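Local coordinates for uncharacterized protein (Bombyx mori, PDB 5AZ1) that probably reduces carbonyl compounds with NADPH as the hydride donor, as an aldo/keto reductase, at residues Y66-T71 with D98-T103; P193-I198 with V219-S224; V259-L264 with V284-S289. All blocks are in the same frame, centred on the assembly; numbering follows the deposited sequence.

Contact 1 of 3, residues Y66-T71 with D98-T103; sequences YRHIDT and DLFITT. With NDP (NADPH dihydro-nicotinamide-adenine-dinucleotide phosphate), chain J; ACT (acetate ion), chain G.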
loop_
_atom_site.group_PDB
_atom_site.type_symbol
_atom_site.label_atom_id
_atom_site.label_comp_id
_atom_site.label_asym_id
_atom_site.label_seq_id
_atom_site.Cartn_x
_atom_site.Cartn_y
_atom_site.Cartn_z
ATOM N N TYR A 66 -14.561 -8.054 0.600
ATOM C CA TYR A 66 -13.171 -7.713 0.360
ATOM C C TYR A 66 -12.404 -8.976 -0.112
ATOM O O TYR A 66 -12.563 -10.104 0.436
ATOM C CB TYR A 66 -12.482 -7.219 1.593
ATOM C CG TYR A 66 -12.721 -5.781 2.038
ATOM C CD1 TYR A 66 -13.977 -5.324 2.452
ATOM C CD2 TYR A 66 -11.661 -4.886 2.122
ATOM C CE1 TYR A 66 -14.127 -4.030 2.975
ATOM C CE2 TYR A 66 -11.826 -3.604 2.596
ATOM C CZ TYR A 66 -13.055 -3.167 3.028
ATOM O OH TYR A 66 -13.163 -1.844 3.530
ATOM N N ARG A 67 -11.594 -8.770 -1.138
ATOM C CA ARG A 67 -10.698 -9.765 -1.650
ATOM C C ARG A 67 -9.193 -9.397 -1.656
ATOM O O ARG A 67 -8.335 -10.294 -1.781
ATOM C CB ARG A 67 -11.142 -10.080 -3.046
ATOM C CG ARG A 67 -12.584 -10.585 -3.136
ATOM C CD ARG A 67 -12.737 -11.996 -2.543
ATOM N NE ARG A 67 -14.103 -12.452 -2.552
ATOM C CZ ARG A 67 -14.964 -12.333 -1.534
ATOM N NH1 ARG A 67 -14.659 -11.771 -0.373
ATOM N NH2 ARG A 67 -16.179 -12.784 -1.706
ATOM N N HIS A 68 -8.869 -8.113 -1.511
ATOM C CA HIS A 68 -7.501 -7.633 -1.691
ATOM C C HIS A 68 -6.955 -7.396 -0.305
ATOM O O HIS A 68 -7.517 -6.661 0.485
ATOM C CB HIS A 68 -7.523 -6.354 -2.571
ATOM C CG HIS A 68 -6.220 -5.619 -2.704
ATOM N ND1 HIS A 68 -6.082 -4.558 -3.585
ATOM C CD2 HIS A 68 -5.013 -5.758 -2.096
ATOM C CE1 HIS A 68 -4.866 -4.057 -3.478
ATOM N NE2 HIS A 68 -4.185 -4.790 -2.614
ATOM N N ILE A 69 -5.812 -8.002 -0.025
ATOM C CA ILE A 69 -5.146 -7.874 1.246
ATOM C C ILE A 69 -3.699 -7.436 1.070
ATOM O O ILE A 69 -2.948 -8.081 0.381
ATOM C CB ILE A 69 -5.121 -9.258 1.964
ATOM C CG1 ILE A 69 -6.528 -9.755 2.219
ATOM C CG2 ILE A 69 -4.331 -9.180 3.276
ATOM C CD1 ILE A 69 -6.562 -11.234 2.569
ATOM N N ASP A 70 -3.280 -6.380 1.741
ATOM C CA ASP A 70 -1.933 -5.845 1.479
ATOM C C ASP A 70 -1.148 -6.181 2.679
ATOM O O ASP A 70 -1.550 -5.783 3.783
ATOM C CB ASP A 70 -1.978 -4.312 1.355
ATOM C CG ASP A 70 -0.635 -3.735 1.080
ATOM O OD1 ASP A 70 -0.193 -3.826 -0.087
ATOM O OD2 ASP A 70 -0.018 -3.204 2.027
ATOM N N THR A 71 -0.031 -6.893 2.515
ATOM C CA THR A 71 0.800 -7.108 3.678
ATOM C C THR A 71 2.254 -7.076 3.304
ATOM O O THR A 71 2.584 -6.714 2.198
ATOM C CB THR A 71 0.407 -8.429 4.427
ATOM O OG1 THR A 71 0.925 -8.395 5.760
ATOM C CG2 THR A 71 0.913 -9.649 3.746
ATOM N N ASP A 98 -9.993 -16.285 -5.745
ATOM C CA ASP A 98 -10.775 -15.065 -5.625
ATOM C C ASP A 98 -10.000 -13.970 -4.936
ATOM O O ASP A 98 -10.463 -12.844 -4.921
ATOM C CB ASP A 98 -12.052 -15.312 -4.812
ATOM C CG ASP A 98 -12.921 -16.434 -5.416
ATOM O OD1 ASP A 98 -13.077 -16.510 -6.666
ATOM O OD2 ASP A 98 -13.421 -17.225 -4.624
ATOM N N LEU A 99 -8.922 -14.329 -4.240
ATOM C CA LEU A 99 -8.241 -13.360 -3.379
ATOM C C LEU A 99 -7.050 -12.725 -4.130
ATOM O O LEU A 99 -6.460 -13.384 -4.960
ATOM C CB LEU A 99 -7.700 -14.029 -2.119
ATOM C CG LEU A 99 -8.765 -14.558 -1.198
ATOM C CD1 LEU A 99 -8.131 -15.432 -0.097
ATOM C CD2 LEU A 99 -9.534 -13.410 -0.585
ATOM N N PHE A 100 -6.757 -11.467 -3.824
ATOM C CA PHE A 100 -5.579 -10.779 -4.324
ATOM C C PHE A 100 -4.724 -10.473 -3.116
ATOM O O PHE A 100 -5.082 -9.609 -2.309
ATOM C CB PHE A 100 -5.949 -9.450 -5.018
ATOM C CG PHE A 100 -4.808 -8.858 -5.820
ATOM C CD1 PHE A 100 -3.758 -8.154 -5.181
ATOM C CD2 PHE A 100 -4.752 -9.052 -7.174
ATOM C CE1 PHE A 100 -2.717 -7.618 -5.911
ATOM C CE2 PHE A 100 -3.701 -8.560 -7.943
ATOM C CZ PHE A 100 -2.666 -7.851 -7.328
ATOM N N ILE A 101 -3.578 -11.151 -2.991
ATOM C CA ILE A 101 -2.703 -10.989 -1.828
ATOM C C ILE A 101 -1.364 -10.462 -2.194
ATOM O O ILE A 101 -0.680 -11.029 -3.050
ATOM C CB ILE A 101 -2.515 -12.351 -1.092
ATOM C CG1 ILE A 101 -3.881 -12.813 -0.554
ATOM C CG2 ILE A 101 -1.534 -12.203 0.057
ATOM C CD1 ILE A 101 -3.885 -14.280 -0.209
ATOM N N THR A 102 -0.984 -9.380 -1.526
ATOM C CA THR A 102 0.288 -8.722 -1.785
ATOM C C THR A 102 1.238 -8.869 -0.612
ATOM O O THR A 102 0.819 -8.667 0.519
ATOM C CB THR A 102 0.051 -7.215 -1.953
ATOM O OG1 THR A 102 -0.768 -6.974 -3.092
ATOM C CG2 THR A 102 1.388 -6.480 -2.117
ATOM N N THR A 103 2.517 -9.135 -0.867
ATOM C CA THR A 103 3.506 -8.954 0.165
ATOM C C THR A 103 4.722 -8.191 -0.428
ATOM O O THR A 103 4.672 -7.717 -1.544
ATOM C CB THR A 103 3.891 -10.277 0.842
ATOM O OG1 THR A 103 4.741 -10.018 1.962
ATOM C CG2 THR A 103 4.623 -11.182 -0.068
HETATM P PA NDP J . -4.529 4.928 6.846
HETATM O O1A NDP J . -4.545 6.247 6.070
HETATM O O2A NDP J . -5.187 3.698 6.321
HETATM O O5B NDP J . -5.319 5.284 8.237
HETATM C C5B NDP J . -5.285 4.432 9.371
HETATM C C4B NDP J . -6.140 5.025 10.485
HETATM O O4B NDP J . -7.433 5.429 10.004
HETATM C C3B NDP J . -6.367 4.019 11.634
HETATM O O3B NDP J . -5.869 4.571 12.844
HETATM C C2B NDP J . -7.877 3.757 11.629
HETATM O O2B NDP J . -8.462 3.512 12.912
HETATM C C1B NDP J . -8.438 4.983 10.932
HETATM N N9A NDP J . -9.605 4.734 10.093
HETATM C C8A NDP J . -9.708 3.821 9.101
HETATM N N7A NDP J . -10.909 3.896 8.500
HETATM C C5A NDP J . -11.566 4.910 9.094
HETATM C C6A NDP J . -12.888 5.509 8.925
HETATM N N6A NDP J . -13.694 4.991 7.948
HETATM N N1A NDP J . -13.215 6.545 9.772
HETATM C C2A NDP J . -12.374 7.018 10.729
HETATM N N3A NDP J . -11.138 6.519 10.930
HETATM C C4A NDP J . -10.705 5.480 10.147
HETATM O O3 NDP J . -3.036 4.699 7.378
HETATM P PN NDP J . -2.050 3.492 7.023
HETATM O O1N NDP J . -0.747 4.146 6.682
HETATM O O2N NDP J . -2.107 2.431 8.114
HETATM O O5D NDP J . -2.814 2.818 5.743
HETATM C C5D NDP J . -2.112 2.164 4.767
HETATM C C4D NDP J . -1.863 0.669 4.768
HETATM O O4D NDP J . -1.004 0.664 3.599
HETATM C C3D NDP J . -1.034 -0.103 5.797
HETATM O O3D NDP J . -1.848 -0.925 6.600
HETATM C C2D NDP J . -0.154 -0.974 4.905
HETATM O O2D NDP J . -0.937 -2.085 4.409
HETATM C C1D NDP J . 0.240 0.011 3.792
HETATM N N1N NDP J . 1.433 0.961 3.994
HETATM C C2N NDP J . 2.474 0.822 3.120
HETATM C C3N NDP J . 3.661 1.576 3.170
HETATM C C7N NDP J . 4.754 1.352 2.142
HETATM O O7N NDP J . 5.859 1.835 2.414
HETATM N N7N NDP J . 4.533 0.636 0.987
HETATM C C4N NDP J . 3.866 2.597 4.288
HETATM C C5N NDP J . 2.684 2.705 5.165
HETATM C C6N NDP J . 1.553 1.911 4.980
HETATM P P2B NDP J . -8.723 2.026 13.518
HETATM O O1X NDP J . -7.626 1.066 13.014
HETATM O O2X NDP J . -8.459 2.282 14.979
HETATM O O3X NDP J . -10.098 1.749 12.975
HETATM C C ACT G . -15.913 -14.047 -5.223
HETATM O O ACT G . -14.955 -13.224 -5.253
HETATM O OXT ACT G . -16.432 -14.392 -4.143
HETATM C CH3 ACT G . -16.465 -14.661 -6.470
HETATM O O HOH W 1 -1.423 -4.408 -2.427
#
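His-68 and Phe-100 stand side by side on one face of a parallel strand pair, and here the packing is close: the edge of the Phe-100 ring is turned toward the face of His-68, with CD1 of Phe-100 4.1 Å from CD2 of His-68 and the planes 55° apart. Beneath them the backbones exchange hydrogen bonds at regular intervals, from Phe-100 N to Arg-67 O at 2.8 Å through to Thr-71 N with Thr-102 O. Further along this face a water binds His-68 NE2, Thr-102 OG1 and Asp-70 OD1; ND1 of His-68 is bonded to Pro-18 O, so both ring nitrogens have partners. With CG of Asp-70 anti to the backbone N (chi1 -180°), the carboxylate extends along this face, and OD2 takes a hydrogen bond from the NADPH ribose O2D at 2.8 Å and a salt bridge from Lys-104. Beta-branched Ile-69 and Ile-101 suit the other face, where helix 78-90 covers Ile-69. The looser end is more exposed: Arg-67 bends at chi2, lays CD 3.4 Å from Asp-98 O, gives NH1 to Tyr-66 O and Ile-62 O, and holds an acetate, probably from the crystallisation liquor, through NE and NH2. Shortened to an alanine, this position is likely to leave both carbonyls without their guanidinium donor and to bare Asp-98 O. Strands 68-70 and 100-105, joined through helix 78-90, form a beta-alpha-beta unit of the TIM barrel, with Asp-70 at the cofactor site.

Contact 2 of 3, residues P193-I198 with V219-S224; sequences PAVNQI and VVVAYS. With NDP (NADPH dihydro-nicotinamide-adenine-dinucleotide phosphate), chain J.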
loop_
_atom_site.group_PDB
_atom_site.type_symbol
_atom_site.label_atom_id
_atom_site.label_comp_id
_atom_site.label_asym_id
_atom_site.label_seq_id
_atom_site.Cartn_x
_atom_site.Cartn_y
_atom_site.Cartn_z
ATOM N N PRO A 193 7.094 -3.074 -13.867
ATOM C CA PRO A 193 6.298 -3.126 -12.689
ATOM C C PRO A 193 4.814 -2.981 -12.997
ATOM O O PRO A 193 4.433 -2.240 -13.883
ATOM C CB PRO A 193 6.829 -1.977 -11.853
ATOM C CG PRO A 193 7.266 -0.955 -12.894
ATOM C CD PRO A 193 7.877 -1.829 -13.953
ATOM N N ALA A 194 3.995 -3.725 -12.251
ATOM C CA ALA A 194 2.573 -3.691 -12.363
ATOM C C ALA A 194 2.008 -2.529 -11.588
ATOM O O ALA A 194 1.009 -2.005 -11.989
ATOM C CB ALA A 194 1.985 -5.005 -11.850
ATOM N N VAL A 195 2.603 -2.200 -10.432
ATOM C CA VAL A 195 2.120 -1.145 -9.614
ATOM C C VAL A 195 3.291 -0.365 -9.049
ATOM O O VAL A 195 4.406 -0.847 -8.972
ATOM C CB VAL A 195 1.198 -1.611 -8.414
ATOM C CG1 VAL A 195 0.187 -2.696 -8.753
ATOM C CG2 VAL A 195 1.996 -2.056 -7.248
ATOM N N ASN A 196 2.981 0.851 -8.622
ATOM C CA ASN A 196 3.831 1.649 -7.781
ATOM C C ASN A 196 2.945 1.999 -6.635
ATOM O O ASN A 196 1.962 2.760 -6.816
ATOM C CB ASN A 196 4.306 2.946 -8.456
ATOM C CG ASN A 196 5.353 3.708 -7.630
ATOM O OD1 ASN A 196 5.951 3.182 -6.693
ATOM N ND2 ASN A 196 5.585 4.961 -7.999
ATOM N N GLN A 197 3.276 1.439 -5.462
ATOM C CA GLN A 197 2.566 1.731 -4.236
ATOM C C GLN A 197 3.235 2.871 -3.504
ATOM O O GLN A 197 4.396 2.763 -3.106
ATOM C CB GLN A 197 2.398 0.480 -3.331
ATOM C CG GLN A 197 1.585 0.752 -2.090
ATOM C CD GLN A 197 1.430 -0.470 -1.139
ATOM O OE1 GLN A 197 1.807 -0.377 -0.022
ATOM N NE2 GLN A 197 0.807 -1.556 -1.586
ATOM N N ILE A 198 2.469 3.929 -3.239
ATOM C CA ILE A 198 3.042 5.183 -2.679
ATOM C C ILE A 198 2.001 5.869 -1.867
ATOM O O ILE A 198 0.815 5.578 -2.019
ATOM C CB ILE A 198 3.393 6.198 -3.802
ATOM C CG1 ILE A 198 2.195 6.357 -4.781
ATOM C CG2 ILE A 198 4.618 5.752 -4.552
ATOM C CD1 ILE A 198 2.394 7.360 -5.885
ATOM N N VAL A 219 -0.312 0.797 -12.498
ATOM C CA VAL A 219 -1.337 1.150 -11.557
ATOM C C VAL A 219 -0.760 1.714 -10.263
ATOM O O VAL A 219 0.222 1.199 -9.721
ATOM C CB VAL A 219 -2.220 -0.035 -11.276
ATOM C CG1 VAL A 219 -3.166 0.253 -10.109
ATOM C CG2 VAL A 219 -3.031 -0.355 -12.519
ATOM N N VAL A 220 -1.402 2.771 -9.774
ATOM C CA VAL A 220 -1.029 3.426 -8.561
ATOM C C VAL A 220 -1.884 2.884 -7.394
ATOM O O VAL A 220 -3.133 2.795 -7.488
ATOM C CB VAL A 220 -1.144 4.942 -8.698
ATOM C CG1 VAL A 220 -0.814 5.652 -7.407
ATOM C CG2 VAL A 220 -0.193 5.455 -9.748
ATOM N N VAL A 221 -1.208 2.523 -6.304
ATOM C CA VAL A 221 -1.894 2.029 -5.124
ATOM C C VAL A 221 -1.521 2.965 -3.994
ATOM O O VAL A 221 -0.349 3.132 -3.728
ATOM C CB VAL A 221 -1.476 0.578 -4.809
ATOM C CG1 VAL A 221 -2.007 0.142 -3.416
ATOM C CG2 VAL A 221 -1.943 -0.360 -5.913
ATOM N N ALA A 222 -2.528 3.555 -3.353
ATOM C CA ALA A 222 -2.326 4.578 -2.353
ATOM C C ALA A 222 -2.273 3.957 -0.981
ATOM O O ALA A 222 -3.284 3.403 -0.555
ATOM C CB ALA A 222 -3.494 5.574 -2.377
ATOM N N TYR A 223 -1.134 4.045 -0.306
ATOM C CA TYR A 223 -1.125 3.876 1.135
ATOM C C TYR A 223 -1.297 5.172 1.867
ATOM O O TYR A 223 -1.105 6.213 1.283
ATOM C CB TYR A 223 0.131 3.176 1.593
ATOM C CG TYR A 223 1.482 3.884 1.597
ATOM C CD1 TYR A 223 1.815 4.822 2.596
ATOM C CD2 TYR A 223 2.475 3.523 0.723
ATOM C CE1 TYR A 223 3.063 5.393 2.654
ATOM C CE2 TYR A 223 3.721 4.081 0.773
ATOM C CZ TYR A 223 4.034 5.010 1.748
ATOM O OH TYR A 223 5.325 5.531 1.844
ATOM N N SER A 224 -1.566 5.087 3.183
ATOM C CA SER A 224 -1.978 6.251 4.009
ATOM C C SER A 224 -2.954 7.164 3.270
ATOM O O SER A 224 -2.777 8.369 3.207
ATOM C CB SER A 224 -0.797 7.068 4.494
ATOM O OG SER A 224 0.172 6.263 5.219
HETATM P PA NDP J . -4.529 4.928 6.846
HETATM O O1A NDP J . -4.545 6.247 6.070
HETATM O O2A NDP J . -5.187 3.698 6.321
HETATM O O5B NDP J . -5.319 5.284 8.237
HETATM C C5B NDP J . -5.285 4.432 9.371
HETATM C C4B NDP J . -6.140 5.025 10.485
HETATM O O4B NDP J . -7.433 5.429 10.004
HETATM C C3B NDP J . -6.367 4.019 11.634
HETATM O O3B NDP J . -5.869 4.571 12.844
HETATM C C2B NDP J . -7.877 3.757 11.629
HETATM O O2B NDP J . -8.462 3.512 12.912
HETATM C C1B NDP J . -8.438 4.983 10.932
HETATM N N9A NDP J . -9.605 4.734 10.093
HETATM C C8A NDP J . -9.708 3.821 9.101
HETATM N N7A NDP J . -10.909 3.896 8.500
HETATM C C5A NDP J . -11.566 4.910 9.094
HETATM C C6A NDP J . -12.888 5.509 8.925
HETATM N N6A NDP J . -13.694 4.991 7.948
HETATM N N1A NDP J . -13.215 6.545 9.772
HETATM C C2A NDP J . -12.374 7.018 10.729
HETATM N N3A NDP J . -11.138 6.519 10.930
HETATM C C4A NDP J . -10.705 5.480 10.147
HETATM O O3 NDP J . -3.036 4.699 7.378
HETATM P PN NDP J . -2.050 3.492 7.023
HETATM O O1N NDP J . -0.747 4.146 6.682
HETATM O O2N NDP J . -2.107 2.431 8.114
HETATM O O5D NDP J . -2.814 2.818 5.743
HETATM C C5D NDP J . -2.112 2.164 4.767
HETATM C C4D NDP J . -1.863 0.669 4.768
HETATM O O4D NDP J . -1.004 0.664 3.599
HETATM C C3D NDP J . -1.034 -0.103 5.797
HETATM O O3D NDP J . -1.848 -0.925 6.600
HETATM C C2D NDP J . -0.154 -0.974 4.905
HETATM O O2D NDP J . -0.937 -2.085 4.409
HETATM C C1D NDP J . 0.240 0.011 3.792
HETATM N N1N NDP J . 1.433 0.961 3.994
HETATM C C2N NDP J . 2.474 0.822 3.120
HETATM C C3N NDP J . 3.661 1.576 3.170
HETATM C C7N NDP J . 4.754 1.352 2.142
HETATM O O7N NDP J . 5.859 1.835 2.414
HETATM N N7N NDP J . 4.533 0.636 0.987
HETATM C C4N NDP J . 3.866 2.597 4.288
HETATM C C5N NDP J . 2.684 2.705 5.165
HETATM C C6N NDP J . 1.553 1.911 4.980
HETATM P P2B NDP J . -8.723 2.026 13.518
HETATM O O1X NDP J . -7.626 1.066 13.014
HETATM O O2X NDP J . -8.459 2.282 14.979
HETATM O O3X NDP J . -10.098 1.749 12.975
#
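Tyr-223 lays its ring flat over the nicotinamide of NADPH, C3N sitting 3.3 Å above the centre of the ring plane, while the backbone of Ile-198 backs the opposite face. The phenol suits this place because it offers a broad surface to stack on and a hydroxyl that Asn-176 holds by a hydrogen bond. Its CG, set between the backbone N and the carbonyl carbon (chi1 73°), places the ring between the Ile-198 backbone and the nicotinamide. Alongside, the extended Gln-197 crosses Val-221, its NE2 3.8 Å from Val-221 CG1, and its OE1 accepts a nearly straight hydrogen bond from the carboxamide N7N at 3.1 Å (166°). NE2 is spent on Asp-70, which helps fix the amide's rotation. On the other face Ile-198 CD1 meets Val-220 CG1 at 3.9 Å, under helix 207-215. Five backbone hydrogen bonds join the parallel strands, and Ser-224 OG, just beyond, donates to the phosphate O1N. This beta-alpha-beta unit of the TIM barrel carries the nicotinamide-stacking tyrosine characteristic of aldo/keto reductases.

Contact 3 of 3, residues V259-L264 with V284-S289; sequences VTQVNL and VLENAS. With NDP (NADPH dihydro-nicotinamide-adenine-dinucleotide phosphate), chain J.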
loop_
_atom_site.group_PDB
_atom_site.type_symbol
_atom_site.label_atom_id
_atom_site.label_comp_id
_atom_site.label_asym_id
_atom_site.label_seq_id
_atom_site.Cartn_x
_atom_site.Cartn_y
_atom_site.Cartn_z
ATOM N N VAL A 259 -17.151 11.651 5.373
ATOM C CA VAL A 259 -16.005 12.418 4.970
ATOM C C VAL A 259 -14.900 11.469 4.517
ATOM O O VAL A 259 -14.261 11.716 3.504
ATOM C CB VAL A 259 -15.542 13.354 6.108
ATOM C CG1 VAL A 259 -14.164 13.923 5.872
ATOM C CG2 VAL A 259 -16.543 14.501 6.271
ATOM N N THR A 260 -14.688 10.400 5.265
ATOM C CA THR A 260 -13.760 9.368 4.855
ATOM C C THR A 260 -14.212 8.746 3.541
ATOM O O THR A 260 -13.393 8.460 2.676
ATOM C CB THR A 260 -13.544 8.281 5.935
ATOM O OG1 THR A 260 -14.794 7.796 6.361
ATOM C CG2 THR A 260 -12.814 8.854 7.075
ATOM N N GLN A 261 -15.495 8.580 3.356
ATOM C CA GLN A 261 -15.957 7.999 2.105
ATOM C C GLN A 261 -15.726 8.902 0.876
ATOM O O GLN A 261 -15.548 8.417 -0.275
ATOM C CB GLN A 261 -17.439 7.670 2.163
ATOM C CG GLN A 261 -17.787 6.429 2.956
ATOM C CD GLN A 261 -19.296 6.204 3.112
ATOM O OE1 GLN A 261 -20.090 7.124 2.975
ATOM N NE2 GLN A 261 -19.689 4.964 3.378
ATOM N N VAL A 262 -15.820 10.200 1.113
ATOM C CA VAL A 262 -15.525 11.154 0.098
ATOM C C VAL A 262 -14.054 11.040 -0.286
ATOM O O VAL A 262 -13.768 10.996 -1.441
ATOM C CB VAL A 262 -15.850 12.591 0.538
ATOM C CG1 VAL A 262 -15.247 13.610 -0.440
ATOM C CG2 VAL A 262 -17.375 12.776 0.577
ATOM N N ASN A 263 -13.189 11.054 0.711
ATOM C CA ASN A 263 -11.755 10.832 0.550
ATOM C C ASN A 263 -11.436 9.579 -0.309
ATOM O O ASN A 263 -10.776 9.702 -1.333
ATOM C CB ASN A 263 -11.065 10.791 1.918
ATOM C CG ASN A 263 -9.538 10.830 1.827
ATOM O OD1 ASN A 263 -8.948 10.414 0.853
ATOM N ND2 ASN A 263 -8.895 11.304 2.861
ATOM N N LEU A 264 -11.980 8.409 0.038
ATOM C CA LEU A 264 -11.660 7.193 -0.729
ATOM C C LEU A 264 -12.254 7.213 -2.129
ATOM O O LEU A 264 -11.629 6.749 -3.113
ATOM C CB LEU A 264 -12.107 5.936 0.025
ATOM C CG LEU A 264 -11.429 5.694 1.354
ATOM C CD1 LEU A 264 -11.847 4.360 1.980
ATOM C CD2 LEU A 264 -9.926 5.740 1.233
ATOM N N VAL A 284 -14.555 -0.936 8.207
ATOM C CA VAL A 284 -14.410 -1.885 7.116
ATOM C C VAL A 284 -15.563 -1.750 6.179
ATOM O O VAL A 284 -15.374 -1.653 4.957
ATOM C CB VAL A 284 -14.263 -3.347 7.592
ATOM C CG1 VAL A 284 -14.255 -4.330 6.452
ATOM C CG2 VAL A 284 -12.974 -3.508 8.367
ATOM N N LEU A 285 -16.762 -1.746 6.729
ATOM C CA LEU A 285 -17.996 -1.680 5.894
ATOM C C LEU A 285 -18.165 -0.309 5.183
ATOM O O LEU A 285 -18.491 -0.219 3.969
ATOM C CB LEU A 285 -19.210 -1.937 6.789
ATOM C CG LEU A 285 -20.578 -1.853 6.132
ATOM C CD1 LEU A 285 -20.679 -2.756 4.905
ATOM C CD2 LEU A 285 -21.655 -2.156 7.174
ATOM N N GLU A 286 -17.969 0.733 5.983
ATOM C CA GLU A 286 -18.058 2.148 5.539
ATOM C C GLU A 286 -17.056 2.420 4.379
ATOM O O GLU A 286 -17.465 2.793 3.258
ATOM C CB GLU A 286 -17.803 3.079 6.743
ATOM C CG GLU A 286 -17.985 4.583 6.494
ATOM C CD GLU A 286 -17.396 5.462 7.596
ATOM O OE1 GLU A 286 -17.169 4.986 8.719
ATOM O OE2 GLU A 286 -17.135 6.644 7.347
ATOM N N ASN A 287 -15.765 2.134 4.634
ATOM C CA ASN A 287 -14.696 2.230 3.589
ATOM C C ASN A 287 -15.016 1.556 2.276
ATOM O O ASN A 287 -14.580 2.039 1.238
ATOM C CB ASN A 287 -13.350 1.760 4.108
ATOM C CG ASN A 287 -12.901 2.553 5.289
ATOM O OD1 ASN A 287 -13.490 3.591 5.566
ATOM N ND2 ASN A 287 -11.911 2.062 6.028
ATOM N N ALA A 288 -15.839 0.519 2.276
ATOM C CA ALA A 288 -16.177 -0.153 1.014
ATOM C C ALA A 288 -17.376 0.380 0.270
ATOM O O ALA A 288 -17.632 -0.045 -0.877
ATOM C CB ALA A 288 -16.344 -1.642 1.236
ATOM N N SER A 289 -18.090 1.318 0.875
ATOM C CA SER A 289 -19.345 1.818 0.285
ATOM C C SER A 289 -19.072 3.172 -0.415
ATOM O O SER A 289 -19.609 4.219 -0.020
ATOM C CB SER A 289 -20.419 1.907 1.383
ATOM O OG SER A 289 -20.415 0.698 2.194
HETATM P PA NDP J . -4.529 4.928 6.846
HETATM O O1A NDP J . -4.545 6.247 6.070
HETATM O O2A NDP J . -5.187 3.698 6.321
HETATM O O5B NDP J . -5.319 5.284 8.237
HETATM C C5B NDP J . -5.285 4.432 9.371
HETATM C C4B NDP J . -6.140 5.025 10.485
HETATM O O4B NDP J . -7.433 5.429 10.004
HETATM C C3B NDP J . -6.367 4.019 11.634
HETATM O O3B NDP J . -5.869 4.571 12.844
HETATM C C2B NDP J . -7.877 3.757 11.629
HETATM O O2B NDP J . -8.462 3.512 12.912
HETATM C C1B NDP J . -8.438 4.983 10.932
HETATM N N9A NDP J . -9.605 4.734 10.093
HETATM C C8A NDP J . -9.708 3.821 9.101
HETATM N N7A NDP J . -10.909 3.896 8.500
HETATM C C5A NDP J . -11.566 4.910 9.094
HETATM C C6A NDP J . -12.888 5.509 8.925
HETATM N N6A NDP J . -13.694 4.991 7.948
HETATM N N1A NDP J . -13.215 6.545 9.772
HETATM C C2A NDP J . -12.374 7.018 10.729
HETATM N N3A NDP J . -11.138 6.519 10.930
HETATM C C4A NDP J . -10.705 5.480 10.147
HETATM O O3 NDP J . -3.036 4.699 7.378
HETATM P PN NDP J . -2.050 3.492 7.023
HETATM O O1N NDP J . -0.747 4.146 6.682
HETATM O O2N NDP J . -2.107 2.431 8.114
HETATM O O5D NDP J . -2.814 2.818 5.743
HETATM C C5D NDP J . -2.112 2.164 4.767
HETATM C C4D NDP J . -1.863 0.669 4.768
HETATM O O4D NDP J . -1.004 0.664 3.599
HETATM C C3D NDP J . -1.034 -0.103 5.797
HETATM O O3D NDP J . -1.848 -0.925 6.600
HETATM C C2D NDP J . -0.154 -0.974 4.905
HETATM O O2D NDP J . -0.937 -2.085 4.409
HETATM C C1D NDP J . 0.240 0.011 3.792
HETATM N N1N NDP J . 1.433 0.961 3.994
HETATM C C2N NDP J . 2.474 0.822 3.120
HETATM C C3N NDP J . 3.661 1.576 3.170
HETATM C C7N NDP J . 4.754 1.352 2.142
HETATM O O7N NDP J . 5.859 1.835 2.414
HETATM N N7N NDP J . 4.533 0.636 0.987
HETATM C C4N NDP J . 3.866 2.597 4.288
HETATM C C5N NDP J . 2.684 2.705 5.165
HETATM C C6N NDP J . 1.553 1.911 4.980
HETATM P P2B NDP J . -8.723 2.026 13.518
HETATM O O1X NDP J . -7.626 1.066 13.014
HETATM O O2X NDP J . -8.459 2.282 14.979
HETATM O O3X NDP J . -10.098 1.749 12.975
HETATM O O HOH W 2 -15.208 5.798 4.780
HETATM O O HOH W 3 -16.104 9.890 7.927
#
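Glu-286 and Thr-260 meet at about a right angle, the extended glutamate reaching across until OE2 lies 2.8 Å from Thr-260 OG1; the angle is poor for a hydrogen bond, and OE2 is instead bonded to Thr-258. A water binds both Thr-260 OG1 and Asn-287 OD1, donating to the latter; threonine suits the place because its hydroxyl can join this water while its CG2 methyl packs against the adenine of NADPH, 3.6 Å from N1A. Gln-261 crosses Glu-286 obliquely, its amide plane 74° from the carboxylate. It passes the acid by and sends NE2 to the backbone, donating to Glu-286 O at 3.1 Å. That oxygen also accepts from Ser-289 N, the two donors arriving from opposite faces of its carbonyl plane, while Gln-261 OE1 takes the N-H of Thr-258 and steadies the amide. In this way helices 259-269 and 281-287 of the aldo/keto reductase barrel line part of the adenine site. Asn-287, with CG opposite its carbonyl carbon (chi1 -59°), presents both ends of its amide to the base: OD1 accepts a bent bond from N6A at 2.8 Å and ND2 donates a nearly straight one to N7A at 3.2 Å, a pairing an asparagine can make because it is donor and acceptor at once. Behind the amide, the CD1 methyl of Leu-264 packs 3.7 Å from Asn-287 CB.

Contacts 1 and 2 belong to one parallel barrel sheet and lie deep in the fold, whereas contact 3, about 17 Å from the centre of the chain, is also mostly buried but joins two helices farther out. The two strand pairs rely on regular backbone bonding and meet where Asp-70 OD1 pairs with Gln-197 NE2; contact 3 has just one direct hydrogen bond between its segments, and side chains and waters do much of the rest. Tyr-66 OH, bonded to Val-284 O, ties contact 1 to contact 3, while contacts 2 and 3 do not touch. All three reach NADPH, contact 1 at a ribose, contact 2 at the nicotinamide and contact 3 at the adenine.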